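Local coordinates for addiction module toxin RelE (Helicobacter pylori, PDB 4LTT), which probably acts as an RNA-cleaving toxin of a type II toxin-antitoxin system, like other members of the RelE family, YafQ subfamily, at residues K54-C59 with I77-G82; K12-L17 with F22-L27; E38-D41 with Q45-A48. One frame throughout, in Å; residues are numbered along the deposited sequence.

Contact 1 (K54-C59 with I77-G82)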
loop_
_atom_site.group_PDB
_atom_site.type_symbol
_atom_site.label_atom_id
_atom_site.label_comp_id
_atom_site.label_asym_id
_atom_site.label_seq_id
_atom_site.Cartn_x
_atom_site.Cartn_y
_atom_site.Cartn_z
ATOM N N LYS A 54 -1.852 -8.728 10.831
ATOM C CA LYS A 54 -1.095 -7.889 11.738
ATOM C C LYS A 54 0.396 -8.142 11.554
ATOM O O LYS A 54 0.786 -9.317 11.316
ATOM C CB LYS A 54 -1.449 -8.137 13.227
ATOM C CG LYS A 54 -2.879 -7.736 13.565
ATOM C CD LYS A 54 -3.033 -7.778 15.088
ATOM C CE LYS A 54 -4.308 -7.243 15.571
ATOM N NZ LYS A 54 -4.087 -6.954 17.039
ATOM N N PRO A 55 1.246 -7.114 11.656
ATOM C CA PRO A 55 0.987 -5.774 12.049
ATOM C C PRO A 55 0.767 -4.769 10.861
ATOM O O PRO A 55 0.869 -3.597 11.006
ATOM C CB PRO A 55 2.285 -5.384 12.818
ATOM C CG PRO A 55 3.342 -6.107 11.982
ATOM C CD PRO A 55 2.712 -7.410 11.620
ATOM N N PHE A 56 0.434 -5.295 9.661
ATOM C CA PHE A 56 0.318 -4.446 8.500
ATOM C C PHE A 56 -0.847 -3.500 8.592
ATOM O O PHE A 56 -1.831 -3.746 9.317
ATOM C CB PHE A 56 0.282 -5.306 7.212
ATOM C CG PHE A 56 1.657 -5.879 6.896
ATOM C CD1 PHE A 56 2.501 -5.249 5.967
ATOM C CD2 PHE A 56 2.159 -6.963 7.565
ATOM C CE1 PHE A 56 3.781 -5.758 5.682
ATOM C CE2 PHE A 56 3.463 -7.471 7.284
ATOM C CZ PHE A 56 4.262 -6.818 6.372
ATOM N N ARG A 57 -0.776 -2.456 7.804
ATOM C CA ARG A 57 -1.847 -1.452 7.648
ATOM C C ARG A 57 -2.303 -1.451 6.202
ATOM O O ARG A 57 -1.617 -1.948 5.285
ATOM C CB ARG A 57 -1.313 -0.046 8.017
ATOM C CG ARG A 57 -0.885 0.049 9.501
ATOM C CD ARG A 57 -0.432 1.495 9.866
ATOM N NE ARG A 57 -1.503 2.450 9.779
ATOM C CZ ARG A 57 -2.442 2.643 10.685
ATOM N NH1 ARG A 57 -2.439 1.913 11.808
ATOM N NH2 ARG A 57 -3.429 3.476 10.425
ATOM N N GLU A 58 -3.427 -0.797 5.973
ATOM C CA GLU A 58 -4.046 -0.752 4.628
ATOM C C GLU A 58 -4.588 0.696 4.410
ATOM O O GLU A 58 -5.200 1.255 5.330
ATOM C CB GLU A 58 -5.271 -1.708 4.587
ATOM C CG GLU A 58 -5.948 -1.758 3.200
ATOM C CD GLU A 58 -7.376 -2.295 3.326
ATOM O OE1 GLU A 58 -7.488 -3.521 3.353
ATOM O OE2 GLU A 58 -8.365 -1.561 3.441
ATOM N N CYS A 59 -4.358 1.221 3.197
ATOM C CA CYS A 59 -5.042 2.440 2.810
ATOM C C CYS A 59 -5.594 2.206 1.407
ATOM O O CYS A 59 -5.231 1.255 0.694
ATOM C CB CYS A 59 -4.158 3.665 2.921
ATOM S SG CYS A 59 -2.753 3.685 1.835
ATOM N N ILE A 77 7.746 -0.530 4.423
ATOM C CA ILE A 77 7.631 -1.755 3.626
ATOM C C ILE A 77 6.360 -1.686 2.830
ATOM O O ILE A 77 5.272 -1.606 3.420
ATOM C CB ILE A 77 7.650 -2.986 4.545
ATOM C CG1 ILE A 77 8.945 -3.106 5.346
ATOM C CG2 ILE A 77 7.488 -4.252 3.688
ATOM C CD1 ILE A 77 8.785 -4.015 6.576
ATOM N N LEU A 78 6.458 -1.801 1.514
ATOM C CA LEU A 78 5.293 -1.905 0.673
ATOM C C LEU A 78 5.090 -3.321 0.249
ATOM O O LEU A 78 5.984 -3.925 -0.330
ATOM C CB LEU A 78 5.436 -1.006 -0.560
ATOM C CG LEU A 78 5.732 0.484 -0.235
ATOM C CD1 LEU A 78 5.548 1.314 -1.498
ATOM C CD2 LEU A 78 4.745 1.042 0.826
ATOM N N LEU A 79 3.965 -3.903 0.694
ATOM C CA LEU A 79 3.693 -5.320 0.544
ATOM C C LEU A 79 2.833 -5.684 -0.667
ATOM O O LEU A 79 3.184 -6.602 -1.431
ATOM C CB LEU A 79 3.068 -5.856 1.833
ATOM C CG LEU A 79 2.934 -7.378 1.870
ATOM C CD1 LEU A 79 4.310 -7.927 2.064
ATOM C CD2 LEU A 79 2.009 -7.854 3.013
ATOM N N ARG A 80 1.671 -5.059 -0.809
ATOM C CA ARG A 80 0.755 -5.422 -1.881
ATOM C C ARG A 80 0.127 -4.147 -2.350
ATOM O O ARG A 80 -0.016 -3.154 -1.626
ATOM C CB ARG A 80 -0.448 -6.310 -1.380
ATOM C CG ARG A 80 -0.129 -7.700 -0.879
ATOM C CD ARG A 80 0.549 -8.518 -1.934
ATOM N NE ARG A 80 -0.217 -8.651 -3.183
ATOM C CZ ARG A 80 -1.074 -9.603 -3.535
ATOM N NH1 ARG A 80 -1.343 -10.612 -2.698
ATOM N NH2 ARG A 80 -1.565 -9.632 -4.772
ATOM N N LEU A 81 -0.362 -4.182 -3.602
ATOM C CA LEU A 81 -1.105 -3.079 -4.185
ATOM C C LEU A 81 -2.117 -3.690 -5.125
ATOM O O LEU A 81 -1.763 -4.236 -6.183
ATOM C CB LEU A 81 -0.135 -2.207 -4.967
ATOM C CG LEU A 81 -0.778 -0.927 -5.597
ATOM C CD1 LEU A 81 -1.153 0.116 -4.523
ATOM C CD2 LEU A 81 0.205 -0.308 -6.632
ATOM N N GLY A 82 -3.377 -3.655 -4.784
ATOM C CA GLY A 82 -4.367 -4.312 -5.688
ATOM C C GLY A 82 -5.730 -4.346 -5.045
ATOM O O GLY A 82 -6.010 -3.671 -4.061
#

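Contact 2 (K12-L17 with F22-L27)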
loop_
_atom_site.group_PDB
_atom_site.type_symbol
_atom_site.label_atom_id
_atom_site.label_comp_id
_atom_site.label_asym_id
_atom_site.label_seq_id
_atom_site.Cartn_x
_atom_site.Cartn_y
_atom_site.Cartn_z
ATOM N N LYS A 12 5.432 -6.813 -8.447
ATOM C CA LYS A 12 4.630 -7.541 -9.429
ATOM C C LYS A 12 3.253 -6.901 -9.494
ATOM O O LYS A 12 2.698 -6.731 -10.601
ATOM C CB LYS A 12 4.490 -8.993 -8.948
ATOM C CG LYS A 12 5.786 -9.838 -9.102
ATOM C CD LYS A 12 5.416 -11.336 -8.969
ATOM C CE LYS A 12 6.595 -12.335 -8.711
ATOM N NZ LYS A 12 7.766 -12.318 -9.623
ATOM N N ASP A 13 2.642 -6.592 -8.363
ATOM C CA ASP A 13 1.303 -5.966 -8.380
ATOM C C ASP A 13 1.338 -4.654 -9.112
ATOM O O ASP A 13 0.421 -4.287 -9.880
ATOM C CB ASP A 13 0.953 -5.632 -6.928
ATOM C CG ASP A 13 0.495 -6.794 -6.124
ATOM O OD1 ASP A 13 0.179 -7.930 -6.616
ATOM O OD2 ASP A 13 0.322 -6.629 -4.872
ATOM N N PHE A 14 2.341 -3.820 -8.875
ATOM C CA PHE A 14 2.444 -2.502 -9.467
ATOM C C PHE A 14 2.595 -2.625 -11.001
ATOM O O PHE A 14 1.920 -1.937 -11.748
ATOM C CB PHE A 14 3.649 -1.770 -8.882
ATOM C CG PHE A 14 3.864 -0.401 -9.480
ATOM C CD1 PHE A 14 3.245 0.702 -8.941
ATOM C CD2 PHE A 14 4.680 -0.224 -10.602
ATOM C CE1 PHE A 14 3.372 1.979 -9.526
ATOM C CE2 PHE A 14 4.841 1.029 -11.167
ATOM C CZ PHE A 14 4.185 2.145 -10.605
ATOM N N ASP A 15 3.413 -3.573 -11.438
ATOM C CA ASP A 15 3.669 -3.746 -12.891
ATOM C C ASP A 15 2.369 -4.193 -13.564
ATOM O O ASP A 15 2.046 -3.692 -14.659
ATOM C CB ASP A 15 4.716 -4.807 -13.075
ATOM C CG ASP A 15 6.127 -4.318 -12.686
ATOM O OD1 ASP A 15 6.337 -3.163 -12.342
ATOM O OD2 ASP A 15 7.043 -5.180 -12.727
ATOM N N LYS A 16 1.607 -5.062 -12.941
ATOM C CA LYS A 16 0.297 -5.500 -13.434
ATOM C C LYS A 16 -0.646 -4.323 -13.509
ATOM O O LYS A 16 -1.342 -4.119 -14.539
ATOM C CB LYS A 16 -0.311 -6.543 -12.467
ATOM C CG LYS A 16 -1.757 -6.992 -12.771
ATOM C CD LYS A 16 -2.408 -7.729 -11.595
ATOM C CE LYS A 16 -3.882 -8.013 -11.903
ATOM N NZ LYS A 16 -4.433 -9.069 -11.016
ATOM N N LEU A 17 -0.704 -3.498 -12.467
ATOM C CA LEU A 17 -1.575 -2.305 -12.522
ATOM C C LEU A 17 -1.193 -1.378 -13.638
ATOM O O LEU A 17 -2.099 -0.812 -14.292
ATOM C CB LEU A 17 -1.597 -1.605 -11.158
ATOM C CG LEU A 17 -2.671 -2.131 -10.194
ATOM C CD1 LEU A 17 -2.303 -1.817 -8.763
ATOM C CD2 LEU A 17 -4.016 -1.615 -10.549
ATOM N N PHE A 22 -3.152 1.971 -14.653
ATOM C CA PHE A 22 -3.053 2.695 -13.346
ATOM C C PHE A 22 -2.149 3.918 -13.462
ATOM O O PHE A 22 -1.064 3.860 -14.054
ATOM C CB PHE A 22 -2.436 1.707 -12.396
ATOM C CG PHE A 22 -2.211 2.245 -10.976
ATOM C CD1 PHE A 22 -3.296 2.610 -10.214
ATOM C CD2 PHE A 22 -0.947 2.379 -10.458
ATOM C CE1 PHE A 22 -3.108 3.056 -8.894
ATOM C CE2 PHE A 22 -0.767 2.811 -9.158
ATOM C CZ PHE A 22 -1.826 3.113 -8.386
ATOM N N ASP A 23 -2.655 5.005 -12.887
ATOM C CA ASP A 23 -1.936 6.252 -12.732
ATOM C C ASP A 23 -1.370 6.301 -11.290
ATOM O O ASP A 23 -2.180 6.351 -10.368
ATOM C CB ASP A 23 -2.906 7.409 -13.023
ATOM C CG ASP A 23 -2.281 8.781 -12.850
ATOM O OD1 ASP A 23 -1.319 8.988 -12.148
ATOM O OD2 ASP A 23 -2.866 9.790 -13.387
ATOM N N ASP A 24 -0.082 6.319 -11.111
ATOM C CA ASP A 24 0.511 6.247 -9.784
ATOM C C ASP A 24 0.732 7.565 -9.089
ATOM O O ASP A 24 1.419 7.623 -8.053
ATOM C CB ASP A 24 1.824 5.439 -9.879
ATOM C CG ASP A 24 2.921 6.154 -10.595
ATOM O OD1 ASP A 24 2.652 7.239 -11.163
ATOM O OD2 ASP A 24 4.064 5.646 -10.578
ATOM N N SER A 25 0.121 8.656 -9.558
ATOM C CA SER A 25 0.427 9.951 -8.968
ATOM C C SER A 25 -0.033 10.056 -7.525
ATOM O O SER A 25 0.723 10.529 -6.652
ATOM C CB SER A 25 -0.058 11.047 -9.847
ATOM O OG SER A 25 -1.394 11.105 -9.831
ATOM N N VAL A 26 -1.253 9.627 -7.227
ATOM C CA VAL A 26 -1.714 9.654 -5.887
ATOM C C VAL A 26 -0.903 8.681 -5.002
ATOM O O VAL A 26 -0.538 9.024 -3.846
ATOM C CB VAL A 26 -3.244 9.355 -5.790
ATOM C CG1 VAL A 26 -3.686 9.242 -4.347
ATOM C CG2 VAL A 26 -3.966 10.501 -6.494
ATOM N N LEU A 27 -0.647 7.494 -5.504
ATOM C CA LEU A 27 0.191 6.553 -4.802
ATOM C C LEU A 27 1.515 7.200 -4.360
ATOM O O LEU A 27 1.987 6.993 -3.226
ATOM C CB LEU A 27 0.475 5.290 -5.594
ATOM C CG LEU A 27 1.427 4.284 -4.995
ATOM C CD1 LEU A 27 0.869 3.692 -3.696
ATOM C CD2 LEU A 27 1.676 3.194 -6.004
#

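Contact 3 (E38-D41 with Q45-A48)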
loop_
_atom_site.group_PDB
_atom_site.type_symbol
_atom_site.label_atom_id
_atom_site.label_comp_id
_atom_site.label_asym_id
_atom_site.label_seq_id
_atom_site.Cartn_x
_atom_site.Cartn_y
_atom_site.Cartn_z
ATOM N N GLU A 38 3.570 11.004 8.519
ATOM C CA GLU A 38 2.489 11.927 8.611
ATOM C C GLU A 38 1.167 11.196 8.301
ATOM O O GLU A 38 1.141 10.210 7.584
ATOM C CB GLU A 38 2.661 13.087 7.640
ATOM C CG GLU A 38 3.887 13.951 8.016
ATOM C CD GLU A 38 4.254 15.005 6.976
ATOM O OE1 GLU A 38 3.727 14.984 5.891
ATOM O OE2 GLU A 38 5.142 15.758 7.304
ATOM N N PRO A 39 0.056 11.709 8.885
ATOM C CA PRO A 39 -1.272 10.979 8.734
ATOM C C PRO A 39 -1.839 11.173 7.351
ATOM O O PRO A 39 -1.678 12.218 6.694
ATOM C CB PRO A 39 -2.128 11.613 9.829
ATOM C CG PRO A 39 -1.571 12.994 9.974
ATOM C CD PRO A 39 -0.080 12.880 9.776
ATOM N N LEU A 40 -2.539 10.150 6.884
ATOM C CA LEU A 40 -3.238 10.249 5.624
ATOM C C LEU A 40 -4.646 10.906 5.838
ATOM O O LEU A 40 -5.259 10.812 6.892
ATOM C CB LEU A 40 -3.390 8.891 5.032
ATOM C CG LEU A 40 -2.102 8.220 4.592
ATOM C CD1 LEU A 40 -2.355 6.846 4.057
ATOM C CD2 LEU A 40 -1.428 9.012 3.445
ATOM N N ASP A 41 -5.108 11.604 4.817
ATOM C CA ASP A 41 -6.394 12.284 4.943
ATOM C C ASP A 41 -7.542 11.265 4.772
ATOM O O ASP A 41 -7.308 10.112 4.462
ATOM C CB ASP A 41 -6.475 13.412 3.994
ATOM C CG ASP A 41 -6.702 12.980 2.667
ATOM O OD1 ASP A 41 -5.821 13.219 1.839
ATOM O OD2 ASP A 41 -7.841 12.460 2.365
ATOM N N GLN A 45 -8.854 6.140 4.026
ATOM C CA GLN A 45 -9.321 5.011 4.898
ATOM C C GLN A 45 -8.183 4.222 5.479
ATOM O O GLN A 45 -8.229 3.006 5.584
ATOM C CB GLN A 45 -10.249 4.085 4.153
ATOM C CG GLN A 45 -11.551 4.812 3.722
ATOM C CD GLN A 45 -12.451 3.819 2.995
ATOM O OE1 GLN A 45 -12.746 2.752 3.502
ATOM N NE2 GLN A 45 -12.830 4.150 1.788
ATOM N N ASP A 46 -7.186 4.943 5.959
ATOM C CA ASP A 46 -5.956 4.294 6.478
ATOM C C ASP A 46 -6.252 3.607 7.832
ATOM O O ASP A 46 -6.921 4.224 8.717
ATOM C CB ASP A 46 -4.852 5.353 6.668
ATOM C CG ASP A 46 -3.561 4.741 7.015
ATOM O OD1 ASP A 46 -3.124 3.892 6.268
ATOM O OD2 ASP A 46 -2.961 5.089 8.057
ATOM N N HIS A 47 -5.858 2.380 8.015
ATOM C CA HIS A 47 -6.109 1.669 9.261
ATOM C C HIS A 47 -5.253 0.481 9.431
ATOM O O HIS A 47 -4.626 0.014 8.469
ATOM C CB HIS A 47 -7.610 1.283 9.321
ATOM C CG HIS A 47 -8.041 0.297 8.254
ATOM N ND1 HIS A 47 -8.310 0.640 6.971
ATOM C CD2 HIS A 47 -8.303 -1.067 8.368
ATOM C CE1 HIS A 47 -8.744 -0.450 6.279
ATOM N NE2 HIS A 47 -8.678 -1.507 7.121
ATOM N N ALA A 48 -5.245 -0.112 10.625
ATOM C CA ALA A 48 -4.530 -1.311 10.893
ATOM C C ALA A 48 -5.334 -2.500 10.517
ATOM O O ALA A 48 -6.568 -2.595 10.796
ATOM C CB ALA A 48 -4.156 -1.341 12.386
HETATM O O HOH W 1 -2.916 7.773 8.642
HETATM O O HOH W 2 -7.076 7.794 6.162
#

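Contact 1 (K54-C59 with I77-G82)
Phe56 swings its CG anti to its own carbonyl carbon (chi1 -73°), while Leu79 sends its CG anti to the backbone N (chi1 -171°); these two rotations lay the leucine branch over the phenyl ring, the two side chains crossing at about a right angle. The touching atom is the methyl CD2 of Leu79, which sits 4.0 Å from the centroid of the Phe56 ring and only 18° off its normal, a CH-pi contact over one face. The methyl is displaced toward the rim, and its closest ring atom is CE1 of Phe56, 3.8 Å from Leu79 CD2. The same CE1 also lies 3.9 Å from CB of Leu79, so the leucine meets the ring by its stem as well as by one branch. Ile77 approaches differently: its CG2 stands near the ring plane at the edge, 4.5 Å from CE1 of Phe56, a looser apolar contact. The ring is thus met over a face by one residue and at its edge by the residue two positions earlier, as expected where alternate residues of a strand point to the same side of a sheet. The backbones stay apart, with the CA atoms of Phe56 and Leu79 separated by 8.7 Å, and the link is made wholly by apolar side chains. Strand 65-72 runs between them: the Phe56 side chain also packs on its Val68 and Leu70, and Leu79 and Arg80 both face Val68 in a classic beta bulge. Phe56 therefore reaches across this central strand from just before strand 57-60 to strand 75-82, whose intervening residue Leu78 points away from segment 54-59 and packs on Phe10 of helix 8-19 and Ile31 of helix 25-35.

Contact 2 (K12-L17 with F22-L27)
Phe14 of helix 8-19 reaches toward Phe22 and Asp24 in the loop before helix 25-35 and Leu27 in its first turn, within the helix-loop-helix unit that packs on the sheet of this RelE/YafQ toxin. From CB the chain extends with CG anti to the backbone N (chi1 178°), carrying the ring out from its helix to the second segment. CD1 then passes 4.2 Å from Leu27 CD2, a methyl near the ring plane. At CE1 three residues converge: Asp24 CB comes closest, 3.8 Å from Phe14 CE1, with Leu27 CD2 and Phe22 CE2 slightly farther off. The tip CZ ends 3.5 Å from Asp24 OD2, which lies in the ring plane at the edge, where the weakly positive C-H rim probably suits a carboxylate oxygen; ring and carboxylate planes are 41° apart. Asp24 holds the N-cap position without a capping side-chain bond. Its neighbour Asp23 forms an Asx turn instead, OD1 accepting from Ser25 N at 3.0 Å. Inward, both Leu17 and Phe22 pack on Leu81 of strand 75-82. They also close the loop, Leu17 CB lying 3.6 Å from Phe22 CB and Phe22 N donating to Leu17 O over 3.0 Å at 163°.

Contact 3 (E38-D41 with Q45-A48)
Two waters join Asp46 to Leu40 and Asp41, and Asp46 also touches Leu40 directly. At Gln45 the backbone takes a left-handed helical conformation, and its carbonyl is used within its own segment: His47 ND1 donates to Gln45 O over 2.7 Å, nearly straight at 166°, with the oxygen lying in the imidazole plane, which fixes the rotation of that ring. Asp46 comes next and carries the contact. Its N donates to a water 2.9 Å away, and this water in turn donates to Asp41 O, so the two backbones are joined through a single molecule. With CG anti to the backbone N (chi1 -173°), the Asp46 carboxylate extends beside Leu40, the two side chains crossing at about a right angle; Leu40 CD1 rests 3.8 Å from Asp46 OD1 and 3.9 Å from Asp46 CB. A second water accepts from Leu40 N at 3.0 Å and donates to Asp46 OD2 at 2.7 Å. That oxygen also forms a salt bridge with Arg57, while Asp46 OD1 is hydrogen-bonded to Tyr69 OH, so the carboxylate is held by Arg57, Tyr69 and a water. His47 then begins the edge strand 47-48, pairing with Glu58, and Ala48 packs on Arg57. A water-bridged loop thus leads into the edge of the toxin's sheet, its Gln45 side chain about 6 Å at the nearest atoms from that of Glu58, which with His84 binds copper in another structure of this protein; no copper is bound here.

How the contacts relate
From the N terminus, contact 2 closes the short turn between helices 8-19 and 25-35, contact 3 closes the three-residue loop leading into strand 47-48, and contact 1 closes a longer loop containing strand 65-72. The three follow in series; none nests in or crosses another. Contact 1 joins the other two: Asp13 OD2 of contact 2 takes a salt bridge from Arg80 NE and probably a hydrogen bond from Leu81 N, while strands 47-48 of contact 3 and 57-60 lie side by side in the sheet. Contacts 2 and 3 lie on opposite sides of the chain's centre and do not touch, their nearest atoms being about 7 Å apart.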